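Local coordinates for beta-mannosidase (Trichoderma harzianum, PDB 4CVU), which probably removes terminal beta-linked mannose residues from the non-reducing ends of mannosides, as a glycoside hydrolase of family 2, at residues D409-Q414 and R439-W444; Q414-L419 and W706-I711; T48-F53 and H62-I67; E69-L74 and W396-S401. All blocks are in the same frame, centred on the assembly; numbering follows the deposited sequence.

Contact 1: D409-Q414 and R439-W444; sequences DSVESQ and RGVLLW. With NA (sodium ion), chain B; CD (cadmium ion), chain T.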
loop_
_atom_site.group_PDB
_atom_site.type_symbol
_atom_site.label_atom_id
_atom_site.label_comp_id
_atom_site.label_asym_id
_atom_site.label_seq_id
_atom_site.Cartn_x
_atom_site.Cartn_y
_atom_site.Cartn_z
ATOM N N ASP A 409 25.060 8.809 -12.217
ATOM C CA ASP A 409 25.444 9.919 -11.343
ATOM C C ASP A 409 25.917 9.386 -9.984
ATOM O O ASP A 409 26.877 9.870 -9.460
ATOM C CB ASP A 409 24.310 10.820 -10.974
ATOM C CG ASP A 409 23.744 11.619 -12.140
ATOM O OD1 ASP A 409 24.329 11.786 -13.213
ATOM O OD2 ASP A 409 22.700 12.172 -11.906
ATOM N N SER A 410 25.169 8.440 -9.402
ATOM C CA SER A 410 25.476 7.897 -8.064
ATOM C C SER A 410 26.775 7.087 -8.071
ATOM O O SER A 410 27.499 7.029 -7.066
ATOM C CB SER A 410 24.304 7.024 -7.557
ATOM O OG SER A 410 23.147 7.821 -7.296
ATOM N N VAL A 411 27.053 6.439 -9.209
ATOM C CA VAL A 411 28.305 5.674 -9.414
ATOM C C VAL A 411 29.539 6.622 -9.408
ATOM O O VAL A 411 30.545 6.376 -8.728
ATOM C CB VAL A 411 28.260 4.867 -10.744
ATOM C CG1 VAL A 411 29.653 4.347 -11.151
ATOM C CG2 VAL A 411 27.299 3.680 -10.649
ATOM N N GLU A 412 29.467 7.678 -10.204
ATOM C CA GLU A 412 30.558 8.680 -10.268
ATOM C C GLU A 412 30.803 9.323 -8.903
ATOM O O GLU A 412 31.972 9.407 -8.413
ATOM C CB GLU A 412 30.228 9.757 -11.280
ATOM C CG GLU A 412 30.042 9.223 -12.689
ATOM C CD GLU A 412 30.452 10.233 -13.729
ATOM O OE1 GLU A 412 31.666 10.529 -13.752
ATOM O OE2 GLU A 412 29.566 10.735 -14.475
ATOM N N SER A 413 29.695 9.688 -8.246
ATOM C CA SER A 413 29.773 10.372 -6.969
ATOM C C SER A 413 30.433 9.551 -5.869
ATOM O O SER A 413 30.951 10.122 -4.902
ATOM C CB SER A 413 28.416 10.784 -6.480
ATOM O OG SER A 413 28.576 11.701 -5.410
ATOM N N GLN A 414 30.428 8.254 -6.021
ATOM C CA GLN A 414 31.009 7.342 -5.058
ATOM C C GLN A 414 32.467 7.104 -5.363
ATOM O O GLN A 414 33.105 6.324 -4.713
ATOM C CB GLN A 414 30.271 6.009 -5.081
ATOM C CG GLN A 414 28.948 5.925 -4.327
ATOM C CD GLN A 414 28.419 4.508 -4.282
ATOM O OE1 GLN A 414 27.518 4.185 -4.999
ATOM N NE2 GLN A 414 29.030 3.637 -3.488
ATOM N N ARG A 439 31.012 8.882 -19.755
ATOM C CA ARG A 439 31.345 9.212 -18.374
ATOM C C ARG A 439 32.672 8.601 -17.916
ATOM O O ARG A 439 33.216 9.003 -16.889
ATOM C CB ARG A 439 30.244 8.693 -17.423
ATOM C CG ARG A 439 28.931 9.432 -17.557
ATOM C CD ARG A 439 27.847 8.751 -16.754
ATOM N NE ARG A 439 26.552 9.446 -16.835
ATOM C CZ ARG A 439 25.990 10.160 -15.855
ATOM N NH1 ARG A 439 26.608 10.335 -14.687
ATOM N NH2 ARG A 439 24.786 10.700 -16.043
ATOM N N GLY A 440 33.154 7.590 -18.615
ATOM C CA GLY A 440 34.423 6.958 -18.219
ATOM C C GLY A 440 34.371 5.877 -17.150
ATOM O O GLY A 440 35.312 5.729 -16.357
ATOM N N VAL A 441 33.279 5.111 -17.123
ATOM C CA VAL A 441 33.154 4.008 -16.193
ATOM C C VAL A 441 33.505 2.724 -16.941
ATOM O O VAL A 441 32.837 2.339 -17.908
ATOM C CB VAL A 441 31.724 3.973 -15.589
ATOM C CG1 VAL A 441 31.576 2.886 -14.544
ATOM C CG2 VAL A 441 31.321 5.339 -15.013
ATOM N N LEU A 442 34.566 2.024 -16.510
ATOM C CA LEU A 442 34.903 0.746 -17.140
ATOM C C LEU A 442 33.853 -0.285 -16.823
ATOM O O LEU A 442 33.413 -0.357 -15.658
ATOM C CB LEU A 442 36.284 0.236 -16.632
ATOM C CG LEU A 442 37.472 1.044 -17.169
ATOM C CD1 LEU A 442 38.790 0.606 -16.510
ATOM C CD2 LEU A 442 37.573 0.877 -18.674
ATOM N N LEU A 443 33.424 -1.061 -17.829
ATOM C CA LEU A 443 32.463 -2.121 -17.665
ATOM C C LEU A 443 33.080 -3.507 -17.868
ATOM O O LEU A 443 33.268 -3.956 -18.999
ATOM C CB LEU A 443 31.270 -1.959 -18.629
ATOM C CG LEU A 443 30.427 -0.744 -18.388
ATOM C CD1 LEU A 443 29.196 -0.673 -19.270
ATOM C CD2 LEU A 443 30.111 -0.590 -16.923
ATOM N N TRP A 444 33.354 -4.193 -16.785
ATOM C CA TRP A 444 33.771 -5.552 -16.861
ATOM C C TRP A 444 32.535 -6.362 -17.186
ATOM O O TRP A 444 31.709 -6.490 -16.356
ATOM C CB TRP A 444 34.374 -5.933 -15.525
ATOM C CG TRP A 444 34.320 -7.346 -15.067
ATOM C CD1 TRP A 444 33.589 -8.385 -15.556
ATOM C CD2 TRP A 444 35.095 -7.888 -14.013
ATOM N NE1 TRP A 444 33.833 -9.510 -14.850
ATOM C CE2 TRP A 444 34.757 -9.241 -13.893
ATOM C CE3 TRP A 444 35.993 -7.342 -13.118
ATOM C CZ2 TRP A 444 35.328 -10.075 -12.936
ATOM C CZ3 TRP A 444 36.574 -8.179 -12.176
ATOM C CH2 TRP A 444 36.224 -9.506 -12.079
HETATM NA NA NA B . 22.120 13.744 -13.391
HETATM CD CD CD T . 32.132 12.807 -14.714
HETATM O O HOH W 1 30.332 13.028 -15.868
HETATM O O HOH W 2 34.109 12.881 -13.508
HETATM O O HOH W 3 19.297 13.741 -13.230
#
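R439, the last residue of helix 430-439, lays its side chain across E412 and ends at D409, both on helix 401-413. From CB onward the arginine follows a single oxygen: CB, CG and CD all pass close to E412 OE2, and CG comes within 3.4 Å of it. CG stands anti to the carbonyl carbon (chi1 -69°), and the straight run from CG to NE carries the guanidinium past the glutamate. NH1 then makes a salt bridge to E412 OE2 at 3.0 Å, on its anti lone pair; the two flat groups stand 72° apart. NH1 and NH2 also grip D409 end-on, both bonds converging on OD1. NH2 of R439 lies 3.1 Å from D409 OD1, which is close to the guanidinium plane, and sharing one acceptor leaves both bonds bent. N405 takes a further bond from NH2. D409 binds a sodium ion with both oxygens, OD2 at 2.2 Å and OD1 more loosely at 3.0 Å, and OD2 is bonded to Q919; E412 OE1 is 2.5 Å from a cadmium ion and bonded to R316. A lysine in place of R439 would probably lose the two-pronged hold on D409 OD1 and leave one of the two carboxylates without its bond from this residue. Deeper in, V411 CG1 packs on V441 CG1 at 4.2 Å. Neighbouring helices meeting outside parallel strands 418-421 and 442-446, with helix 430-439 as the crossover between them, are the beta-alpha-beta architecture of the (beta/alpha)8 barrel expected for family 2 catalytic domains.

Contact 2: Q414-L419 and W706-I711; sequences QNFNML and WQLNDI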
loop_
_atom_site.group_PDB
_atom_site.type_symbol
_atom_site.label_atom_id
_atom_site.label_comp_id
_atom_site.label_asym_id
_atom_site.label_seq_id
_atom_site.Cartn_x
_atom_site.Cartn_y
_atom_site.Cartn_z
ATOM N N GLN A 414 30.428 8.254 -6.021
ATOM C CA GLN A 414 31.009 7.342 -5.058
ATOM C C GLN A 414 32.467 7.104 -5.363
ATOM O O GLN A 414 33.105 6.324 -4.713
ATOM C CB GLN A 414 30.271 6.009 -5.081
ATOM C CG GLN A 414 28.948 5.925 -4.327
ATOM C CD GLN A 414 28.419 4.508 -4.282
ATOM O OE1 GLN A 414 27.518 4.185 -4.999
ATOM N NE2 GLN A 414 29.030 3.637 -3.488
ATOM N N ASN A 415 32.979 7.829 -6.331
ATOM C CA ASN A 415 34.332 7.743 -6.859
ATOM C C ASN A 415 34.658 6.420 -7.570
ATOM O O ASN A 415 35.780 5.987 -7.500
ATOM C CB ASN A 415 35.385 8.023 -5.730
ATOM C CG ASN A 415 35.264 9.412 -5.147
ATOM O OD1 ASN A 415 35.317 10.388 -5.849
ATOM N ND2 ASN A 415 35.046 9.497 -3.867
ATOM N N PHE A 416 33.682 5.818 -8.257
ATOM C CA PHE A 416 33.894 4.594 -9.003
ATOM C C PHE A 416 34.751 4.840 -10.254
ATOM O O PHE A 416 34.774 5.905 -10.766
ATOM C CB PHE A 416 32.551 3.969 -9.464
ATOM C CG PHE A 416 31.799 3.215 -8.415
ATOM C CD1 PHE A 416 31.721 3.653 -7.130
ATOM C CD2 PHE A 416 31.108 2.118 -8.751
ATOM C CE1 PHE A 416 30.967 2.983 -6.211
ATOM C CE2 PHE A 416 30.371 1.452 -7.842
ATOM C CZ PHE A 416 30.290 1.889 -6.575
ATOM N N ASN A 417 35.482 3.849 -10.719
ATOM C CA ASN A 417 35.970 3.831 -12.085
ATOM C C ASN A 417 35.597 2.559 -12.812
ATOM O O ASN A 417 35.903 2.426 -13.998
ATOM C CB ASN A 417 37.472 4.111 -12.162
ATOM C CG ASN A 417 38.272 3.171 -11.314
ATOM O OD1 ASN A 417 37.887 2.037 -11.149
ATOM N ND2 ASN A 417 39.323 3.672 -10.684
ATOM N N MET A 418 34.854 1.663 -12.143
ATOM C CA MET A 418 34.476 0.379 -12.731
ATOM C C MET A 418 33.180 -0.153 -12.124
ATOM O O MET A 418 32.921 0.050 -10.926
ATOM C CB MET A 418 35.607 -0.667 -12.497
ATOM C CG MET A 418 35.383 -1.996 -13.187
ATOM S SD MET A 418 36.777 -3.146 -12.926
ATOM C CE MET A 418 37.868 -2.688 -14.248
ATOM N N LEU A 419 32.361 -0.771 -12.987
ATOM C CA LEU A 419 31.309 -1.682 -12.605
ATOM C C LEU A 419 31.574 -3.050 -13.201
ATOM O O LEU A 419 31.985 -3.182 -14.377
ATOM C CB LEU A 419 29.903 -1.191 -13.059
ATOM C CG LEU A 419 29.428 0.144 -12.525
ATOM C CD1 LEU A 419 28.191 0.633 -13.277
ATOM C CD2 LEU A 419 29.126 0.071 -11.054
ATOM N N TRP A 706 29.851 -6.055 -3.392
ATOM C CA TRP A 706 28.577 -6.696 -3.725
ATOM C C TRP A 706 27.502 -6.047 -2.852
ATOM O O TRP A 706 27.542 -6.208 -1.630
ATOM C CB TRP A 706 28.635 -8.235 -3.489
ATOM C CG TRP A 706 27.377 -8.803 -4.024
ATOM C CD1 TRP A 706 26.206 -8.904 -3.374
ATOM C CD2 TRP A 706 27.108 -9.160 -5.389
ATOM N NE1 TRP A 706 25.224 -9.335 -4.204
ATOM C CE2 TRP A 706 25.752 -9.509 -5.460
ATOM C CE3 TRP A 706 27.892 -9.256 -6.535
ATOM C CZ2 TRP A 706 25.163 -9.933 -6.612
ATOM C CZ3 TRP A 706 27.302 -9.669 -7.709
ATOM C CH2 TRP A 706 25.938 -10.002 -7.742
ATOM N N GLN A 707 26.519 -5.310 -3.388
ATOM C CA GLN A 707 26.232 -5.090 -4.787
ATOM C C GLN A 707 25.840 -3.622 -4.893
ATOM O O GLN A 707 25.534 -2.982 -3.877
ATOM C CB GLN A 707 25.052 -5.957 -5.258
ATOM C CG GLN A 707 23.769 -5.739 -4.478
ATOM C CD GLN A 707 22.741 -6.846 -4.620
ATOM O OE1 GLN A 707 22.898 -7.919 -4.055
ATOM N NE2 GLN A 707 21.658 -6.576 -5.353
ATOM N N LEU A 708 25.907 -3.064 -6.096
ATOM C CA LEU A 708 25.652 -1.652 -6.234
ATOM C C LEU A 708 24.212 -1.404 -5.895
ATOM O O LEU A 708 23.898 -0.518 -5.097
ATOM C CB LEU A 708 25.942 -1.167 -7.669
ATOM C CG LEU A 708 25.386 0.241 -8.040
ATOM C CD1 LEU A 708 26.162 1.327 -7.353
ATOM C CD2 LEU A 708 25.499 0.464 -9.510
ATOM N N ASN A 709 23.328 -2.182 -6.529
ATOM C CA ASN A 709 21.945 -1.736 -6.709
ATOM C C ASN A 709 20.889 -2.822 -6.486
ATOM O O ASN A 709 21.228 -4.016 -6.462
ATOM C CB ASN A 709 21.792 -1.119 -8.099
ATOM C CG ASN A 709 21.974 -2.137 -9.210
ATOM O OD1 ASN A 709 22.969 -2.860 -9.239
ATOM N ND2 ASN A 709 21.015 -2.204 -10.133
ATOM N N ASP A 710 19.613 -2.398 -6.381
ATOM C CA ASP A 710 18.471 -3.280 -6.080
ATOM C C ASP A 710 17.518 -3.414 -7.270
ATOM O O ASP A 710 17.276 -2.443 -7.986
ATOM C CB ASP A 710 17.605 -2.760 -4.916
ATOM C CG ASP A 710 18.070 -3.241 -3.549
ATOM O OD1 ASP A 710 18.490 -4.399 -3.409
ATOM O OD2 ASP A 710 17.988 -2.433 -2.580
ATOM N N ILE A 711 16.961 -4.617 -7.439
ATOM C CA ILE A 711 15.944 -4.889 -8.455
ATOM C C ILE A 711 14.507 -4.668 -7.959
ATOM O O ILE A 711 13.580 -4.547 -8.768
ATOM C CB ILE A 711 16.100 -6.345 -8.953
ATOM C CG1 ILE A 711 15.556 -6.496 -10.334
ATOM C CG2 ILE A 711 15.451 -7.326 -8.019
ATOM C CD1 ILE A 711 15.804 -7.874 -10.947
#
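L708 divides its two methyls, CD2 going to L419 and CD1 to F416 and Q414. Its CG is anti to the backbone N (chi1 166°), which sends the branched end toward L419 and F416. On the tight side CD2 of L708 meets CD2 of L419 at 4.0 Å, two methyl-bearing branches meeting at a slant. CD1 reaches CZ of F416 at 4.2 Å, coming at the ring obliquely. V411 and L407 of helix 401-413, together with A387 of strand 380-389, pack against the same leucine. The loop carrying L708 leaves strand 702-705, which pairs with strand 380-389 in the barrel sheet, and its W706-Q707 peptide is cis; a non-proline cis bond after a tryptophan at the end of the last barrel strand recurs in clan GH-A hydrolases, to which family 2 belongs. Downstream, Q707 NE2 bonds to N709 O at 2.8 Å, almost straight at 173°, bracing the loop around L708. The looser flank is that of Q414, although it too is buried away from solvent. There the amide oxygen OE1 only abuts CD1 of L708 at 3.9 Å, with no polar link between the segments, while NE2 is turned to S733 and Y705. Next to it N415, at positive phi, closes helix 401-413 as the C-prime residue of a Schellman motif, with F416 N bonded back to V411 O.

Contact 3: T48-F53 and H62-I67; sequences TVPGKF and HAAGVI. With CD (cadmium ion), chain M.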
loop_
_atom_site.group_PDB
_atom_site.type_symbol
_atom_site.label_atom_id
_atom_site.label_comp_id
_atom_site.label_asym_id
_atom_site.label_seq_id
_atom_site.Cartn_x
_atom_site.Cartn_y
_atom_site.Cartn_z
ATOM N N THR A 48 -7.752 -10.198 -22.669
ATOM C CA THR A 48 -7.344 -9.402 -23.827
ATOM C C THR A 48 -7.114 -7.956 -23.405
ATOM O O THR A 48 -8.049 -7.296 -22.927
ATOM C CB THR A 48 -8.426 -9.373 -24.911
ATOM O OG1 THR A 48 -8.761 -10.717 -25.298
ATOM C CG2 THR A 48 -7.934 -8.616 -26.120
ATOM N N VAL A 49 -5.895 -7.456 -23.616
ATOM C CA VAL A 49 -5.557 -6.075 -23.234
ATOM C C VAL A 49 -4.734 -5.412 -24.325
ATOM O O VAL A 49 -4.121 -6.110 -25.121
ATOM C CB VAL A 49 -4.778 -6.047 -21.910
ATOM C CG1 VAL A 49 -5.570 -6.759 -20.815
ATOM C CG2 VAL A 49 -3.407 -6.702 -22.075
ATOM N N PRO A 50 -4.696 -4.060 -24.355
ATOM C CA PRO A 50 -3.808 -3.370 -25.292
ATOM C C PRO A 50 -2.335 -3.716 -25.059
ATOM O O PRO A 50 -1.906 -3.889 -23.932
ATOM C CB PRO A 50 -4.056 -1.897 -25.002
ATOM C CG PRO A 50 -5.419 -1.850 -24.367
ATOM C CD PRO A 50 -5.477 -3.110 -23.551
ATOM N N GLY A 51 -1.584 -3.853 -26.139
ATOM C CA GLY A 51 -0.168 -4.246 -26.083
ATOM C C GLY A 51 0.754 -3.099 -26.449
ATOM O O GLY A 51 0.326 -2.087 -27.004
ATOM N N LYS A 52 2.028 -3.256 -26.113
ATOM C CA LYS A 52 3.058 -2.298 -26.519
ATOM C C LYS A 52 4.269 -3.070 -27.027
ATOM O O LYS A 52 4.515 -4.217 -26.615
ATOM C CB LYS A 52 3.466 -1.390 -25.338
ATOM C CG LYS A 52 2.518 -0.212 -25.048
ATOM C CD LYS A 52 2.639 0.879 -26.124
ATOM N N PHE A 53 5.030 -2.426 -27.911
ATOM C CA PHE A 53 6.248 -3.026 -28.482
ATOM C C PHE A 53 7.286 -1.917 -28.473
ATOM O O PHE A 53 7.078 -0.857 -29.090
ATOM C CB PHE A 53 5.957 -3.512 -29.908
ATOM C CG PHE A 53 6.973 -4.471 -30.473
ATOM C CD1 PHE A 53 8.320 -4.119 -30.583
ATOM C CD2 PHE A 53 6.568 -5.706 -30.996
ATOM C CE1 PHE A 53 9.246 -5.000 -31.141
ATOM C CE2 PHE A 53 7.478 -6.587 -31.543
ATOM C CZ PHE A 53 8.827 -6.232 -31.619
ATOM N N HIS A 62 -0.389 -4.886 -16.204
ATOM C CA HIS A 62 -0.415 -3.849 -15.186
ATOM C C HIS A 62 -0.979 -2.558 -15.761
ATOM O O HIS A 62 -1.825 -1.945 -15.143
ATOM C CB HIS A 62 0.959 -3.596 -14.614
ATOM C CG HIS A 62 0.995 -2.483 -13.628
ATOM N ND1 HIS A 62 0.233 -2.500 -12.495
ATOM C CD2 HIS A 62 1.718 -1.339 -13.574
ATOM C CE1 HIS A 62 0.474 -1.427 -11.778
ATOM N NE2 HIS A 62 1.336 -0.694 -12.434
ATOM N N ALA A 63 -0.524 -2.163 -16.945
ATOM C CA ALA A 63 -1.021 -0.927 -17.600
ATOM C C ALA A 63 -2.539 -0.926 -17.769
ATOM O O ALA A 63 -3.178 0.107 -17.578
ATOM C CB ALA A 63 -0.337 -0.724 -18.959
ATOM N N ALA A 64 -3.122 -2.083 -18.112
ATOM C CA ALA A 64 -4.592 -2.203 -18.287
ATOM C C ALA A 64 -5.395 -2.362 -16.976
ATOM O O ALA A 64 -6.616 -2.394 -17.000
ATOM C CB ALA A 64 -4.923 -3.361 -19.233
ATOM N N GLY A 65 -4.716 -2.483 -15.853
ATOM C CA GLY A 65 -5.395 -2.567 -14.562
ATOM C C GLY A 65 -5.800 -3.984 -14.172
ATOM O O GLY A 65 -6.531 -4.173 -13.205
ATOM N N VAL A 66 -5.289 -4.970 -14.898
ATOM C CA VAL A 66 -5.576 -6.374 -14.597
ATOM C C VAL A 66 -4.764 -6.812 -13.365
ATOM O O VAL A 66 -5.219 -7.605 -12.538
ATOM C CB VAL A 66 -5.266 -7.276 -15.788
ATOM C CG1 VAL A 66 -5.501 -8.736 -15.427
ATOM C CG2 VAL A 66 -6.121 -6.883 -17.002
ATOM N N ILE A 67 -3.560 -6.276 -13.234
ATOM C CA ILE A 67 -2.775 -6.522 -12.044
ATOM C C ILE A 67 -2.223 -5.224 -11.447
ATOM O O ILE A 67 -2.191 -4.186 -12.122
ATOM C CB ILE A 67 -1.643 -7.525 -12.336
ATOM C CG1 ILE A 67 -0.598 -6.940 -13.292
ATOM C CG2 ILE A 67 -2.236 -8.796 -12.916
ATOM C CD1 ILE A 67 0.642 -7.845 -13.458
HETATM CD CD CD M . 2.120 1.390 -11.913
HETATM O O HOH W 4 0.360 2.285 -12.826
HETATM O O HOH W 5 3.500 2.088 -13.935
HETATM O O HOH W 6 3.860 0.575 -10.862
#
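V49 and V66 turn matching branches to each other: V49 CG1 (chi1 -56°) and V66 CG2 both stand anti to their own carbonyl carbons, and they meet at 3.9 Å. The two valines belong to the galactose-binding-like domain, where strand 48-51 is an outermost strand of a six-stranded antiparallel sheet and helix 57-63 ends beside it in a Schellman motif at G65. The join between edge strand and helix end is purely apolar, without a hydrogen bond across it. A64 sits at its middle: its single methyl CB lies 3.8 Å from V49 CB and is just as close to CG1, fitting against the valine's branch point. P50 adds a looser contact, its ring CD 4.4 Å from A64 CB. V49 is buried under this cover, whereas A64 remains exposed. The turn that presents A64 and V66 is fixed by G65, whose N bonds to H62 O at 3.0 Å; its positive phi (87°) would press any CB against the carbonyl O of A64. R636 of the second subunit makes a weak bond to G65 O. Beyond the turn, H62 takes no part in the contact with the strand and ties the following residues back, ND1 donating to I67 O at 3.0 Å from above the carbonyl plane rather than along a lone pair. This bond and a metal at the subunit interface together hold the imidazole's rotation: H62 NE2 lies 2.3 Å from a cadmium ion, which also binds three waters and E613 of the second subunit.

Contact 4: E69-L74 and W396-S401; sequences ESNNGL and WPRVTS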
loop_
_atom_site.group_PDB
_atom_site.type_symbol
_atom_site.label_atom_id
_atom_site.label_comp_id
_atom_site.label_asym_id
_atom_site.label_seq_id
_atom_site.Cartn_x
_atom_site.Cartn_y
_atom_site.Cartn_z
ATOM N N GLU A 69 1.121 -3.294 -9.392
ATOM C CA GLU A 69 2.508 -3.161 -9.709
ATOM C C GLU A 69 3.087 -4.493 -9.330
ATOM O O GLU A 69 2.797 -4.997 -8.275
ATOM C CB GLU A 69 3.154 -2.058 -8.892
ATOM C CG GLU A 69 4.673 -2.175 -8.725
ATOM C CD GLU A 69 5.457 -2.324 -10.023
ATOM O OE1 GLU A 69 5.219 -1.629 -10.974
ATOM O OE2 GLU A 69 6.390 -3.151 -10.100
ATOM N N SER A 70 3.821 -5.086 -10.258
ATOM C CA SER A 70 4.376 -6.389 -9.987
ATOM C C SER A 70 5.258 -6.437 -8.747
ATOM O O SER A 70 5.176 -7.413 -8.054
ATOM C CB SER A 70 5.137 -6.930 -11.154
ATOM O OG SER A 70 4.760 -6.259 -12.286
ATOM N N ASN A 71 6.049 -5.392 -8.440
ATOM C CA ASN A 71 6.945 -5.428 -7.251
ATOM C C ASN A 71 6.240 -5.457 -5.882
ATOM O O ASN A 71 6.886 -5.635 -4.885
ATOM C CB ASN A 71 7.918 -4.245 -7.234
ATOM C CG ASN A 71 8.933 -4.289 -8.379
ATOM O OD1 ASN A 71 9.291 -5.331 -8.895
ATOM N ND2 ASN A 71 9.432 -3.142 -8.721
ATOM N N ASN A 72 4.941 -5.155 -5.851
ATOM C CA ASN A 72 4.188 -5.044 -4.597
ATOM C C ASN A 72 3.885 -6.313 -3.821
ATOM O O ASN A 72 3.614 -7.344 -4.413
ATOM C CB ASN A 72 2.824 -4.354 -4.861
ATOM C CG ASN A 72 2.977 -2.874 -5.189
ATOM O OD1 ASN A 72 4.088 -2.377 -5.246
ATOM N ND2 ASN A 72 1.882 -2.172 -5.446
ATOM N N GLY A 73 3.948 -6.225 -2.481
ATOM C CA GLY A 73 3.296 -7.192 -1.599
ATOM C C GLY A 73 3.849 -8.604 -1.750
ATOM O O GLY A 73 5.075 -8.798 -1.650
ATOM N N LEU A 74 2.972 -9.593 -1.971
ATOM C CA LEU A 74 3.450 -10.971 -2.155
ATOM C C LEU A 74 3.211 -11.410 -3.580
ATOM O O LEU A 74 2.954 -12.587 -3.829
ATOM C CB LEU A 74 2.787 -11.947 -1.162
ATOM C CG LEU A 74 3.212 -11.743 0.293
ATOM C CD1 LEU A 74 2.268 -12.543 1.180
ATOM C CD2 LEU A 74 4.676 -12.139 0.544
ATOM N N TRP A 396 12.983 -5.386 -18.155
ATOM C CA TRP A 396 13.970 -4.554 -18.844
ATOM C C TRP A 396 13.326 -3.473 -19.717
ATOM O O TRP A 396 13.797 -2.350 -19.725
ATOM C CB TRP A 396 14.943 -5.413 -19.666
ATOM C CG TRP A 396 16.176 -5.831 -18.862
ATOM C CD1 TRP A 396 16.414 -7.045 -18.290
ATOM C CD2 TRP A 396 17.275 -5.002 -18.517
ATOM N NE1 TRP A 396 17.623 -7.029 -17.613
ATOM C CE2 TRP A 396 18.176 -5.780 -17.754
ATOM C CE3 TRP A 396 17.614 -3.678 -18.806
ATOM C CZ2 TRP A 396 19.359 -5.285 -17.289
ATOM C CZ3 TRP A 396 18.780 -3.182 -18.341
ATOM C CH2 TRP A 396 19.671 -3.995 -17.596
ATOM N N PRO A 397 12.210 -3.791 -20.384
ATOM C CA PRO A 397 11.620 -2.720 -21.176
ATOM C C PRO A 397 11.317 -1.405 -20.450
ATOM O O PRO A 397 11.338 -0.354 -21.086
ATOM C CB PRO A 397 10.350 -3.355 -21.711
ATOM C CG PRO A 397 10.691 -4.798 -21.833
ATOM C CD PRO A 397 11.495 -5.056 -20.576
ATOM N N ARG A 398 11.030 -1.425 -19.147
ATOM C CA ARG A 398 10.664 -0.162 -18.496
ATOM C C ARG A 398 11.873 0.569 -17.937
ATOM O O ARG A 398 11.743 1.636 -17.333
ATOM C CB ARG A 398 9.570 -0.381 -17.415
ATOM C CG ARG A 398 9.960 -1.237 -16.225
ATOM C CD ARG A 398 8.753 -1.298 -15.273
ATOM N NE ARG A 398 9.000 -2.162 -14.135
ATOM C CZ ARG A 398 8.171 -2.269 -13.099
ATOM N NH1 ARG A 398 7.009 -1.623 -13.101
ATOM N NH2 ARG A 398 8.475 -3.041 -12.077
ATOM N N VAL A 399 13.071 0.001 -18.124
ATOM C CA VAL A 399 14.253 0.685 -17.714
ATOM C C VAL A 399 14.571 1.852 -18.624
ATOM O O VAL A 399 14.867 1.657 -19.799
ATOM C CB VAL A 399 15.438 -0.255 -17.682
ATOM C CG1 VAL A 399 16.689 0.521 -17.382
ATOM C CG2 VAL A 399 15.194 -1.313 -16.656
ATOM N N THR A 400 14.556 3.067 -18.063
ATOM C CA THR A 400 14.714 4.269 -18.810
ATOM C C THR A 400 16.100 4.879 -18.739
ATOM O O THR A 400 16.964 4.548 -17.865
ATOM C CB THR A 400 13.744 5.352 -18.355
ATOM O OG1 THR A 400 14.023 5.717 -16.985
ATOM C CG2 THR A 400 12.312 4.896 -18.534
ATOM N N SER A 401 16.314 5.741 -19.720
ATOM C CA SER A 401 17.495 6.598 -19.798
ATOM C C SER A 401 17.666 7.487 -18.548
ATOM O O SER A 401 18.755 7.560 -17.955
ATOM C CB SER A 401 17.388 7.411 -21.093
ATOM O OG SER A 401 18.352 8.397 -21.158
#
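A type I turn from E69 to N72, closed by N72 N to E69 O at 3.2 Å, faces R398 at the end of the 3-10 segment 396-398. The arginine leaves its backbone with CG between the N and the carbonyl carbon (chi1 64°), then runs straight to NE and presents its end to the glutamate. E69 bends at chi2, which swings its carboxylate round to lie nearly coplanar with the guanidinium, 15° apart. The pair forms a two-pronged, end-on salt bridge: NH1 of R398 lies 2.8 Å from OE1 of E69, and NH2 lies 2.9 Å from OE2. Each oxygen offers its syn lone pair and both bonds are close to straight. OE2 is gripped a second time, on its anti side, by N71 N of the same turn at 2.8 Å. N71 ND2 merely packs near R398 NH2, donor against donor, without a bond. NE of R398 forms a salt bridge with D393, while H62 of the same chain and E613 of the second subunit pack on E69. With a leucine at E69, NH1 and NH2 would probably lose this carboxylate and N71 N its acceptor, leaving the turn less firmly held. Carboxylates at NE and at the NH1/NH2 end probably balance the arginine's charge and fix the rotation of its guanidinium, giving a directional ionic link between the galactose-binding-like domain and the barrel segment that leads into helix 401-413.

How the contacts relate
Contacts 1 and 2 lie side by side in the barrel, centres about 8 Å apart: they share Q414, their strands 418-421 and 442-446 are neighbours in one sheet, and their segments alternate along the chain. V411 CG2 also touches L708 CD2 at 3.9 Å, joining the two packing zones. Contact 3, then contact 4, close earlier in the chain. Their centres are about 14 Å apart, they meet where H62 abuts E69, and both reach the second subunit. Contact 3 stays about 35 Å from contact 1, centre to centre; the centre of contact 4 lies about 20 Å from that of contact 2, and contact 4 bridges the galactose-binding-like domain and the barrel. The set thus runs from the packing between barrel strands and their outer helices to the subunit interface.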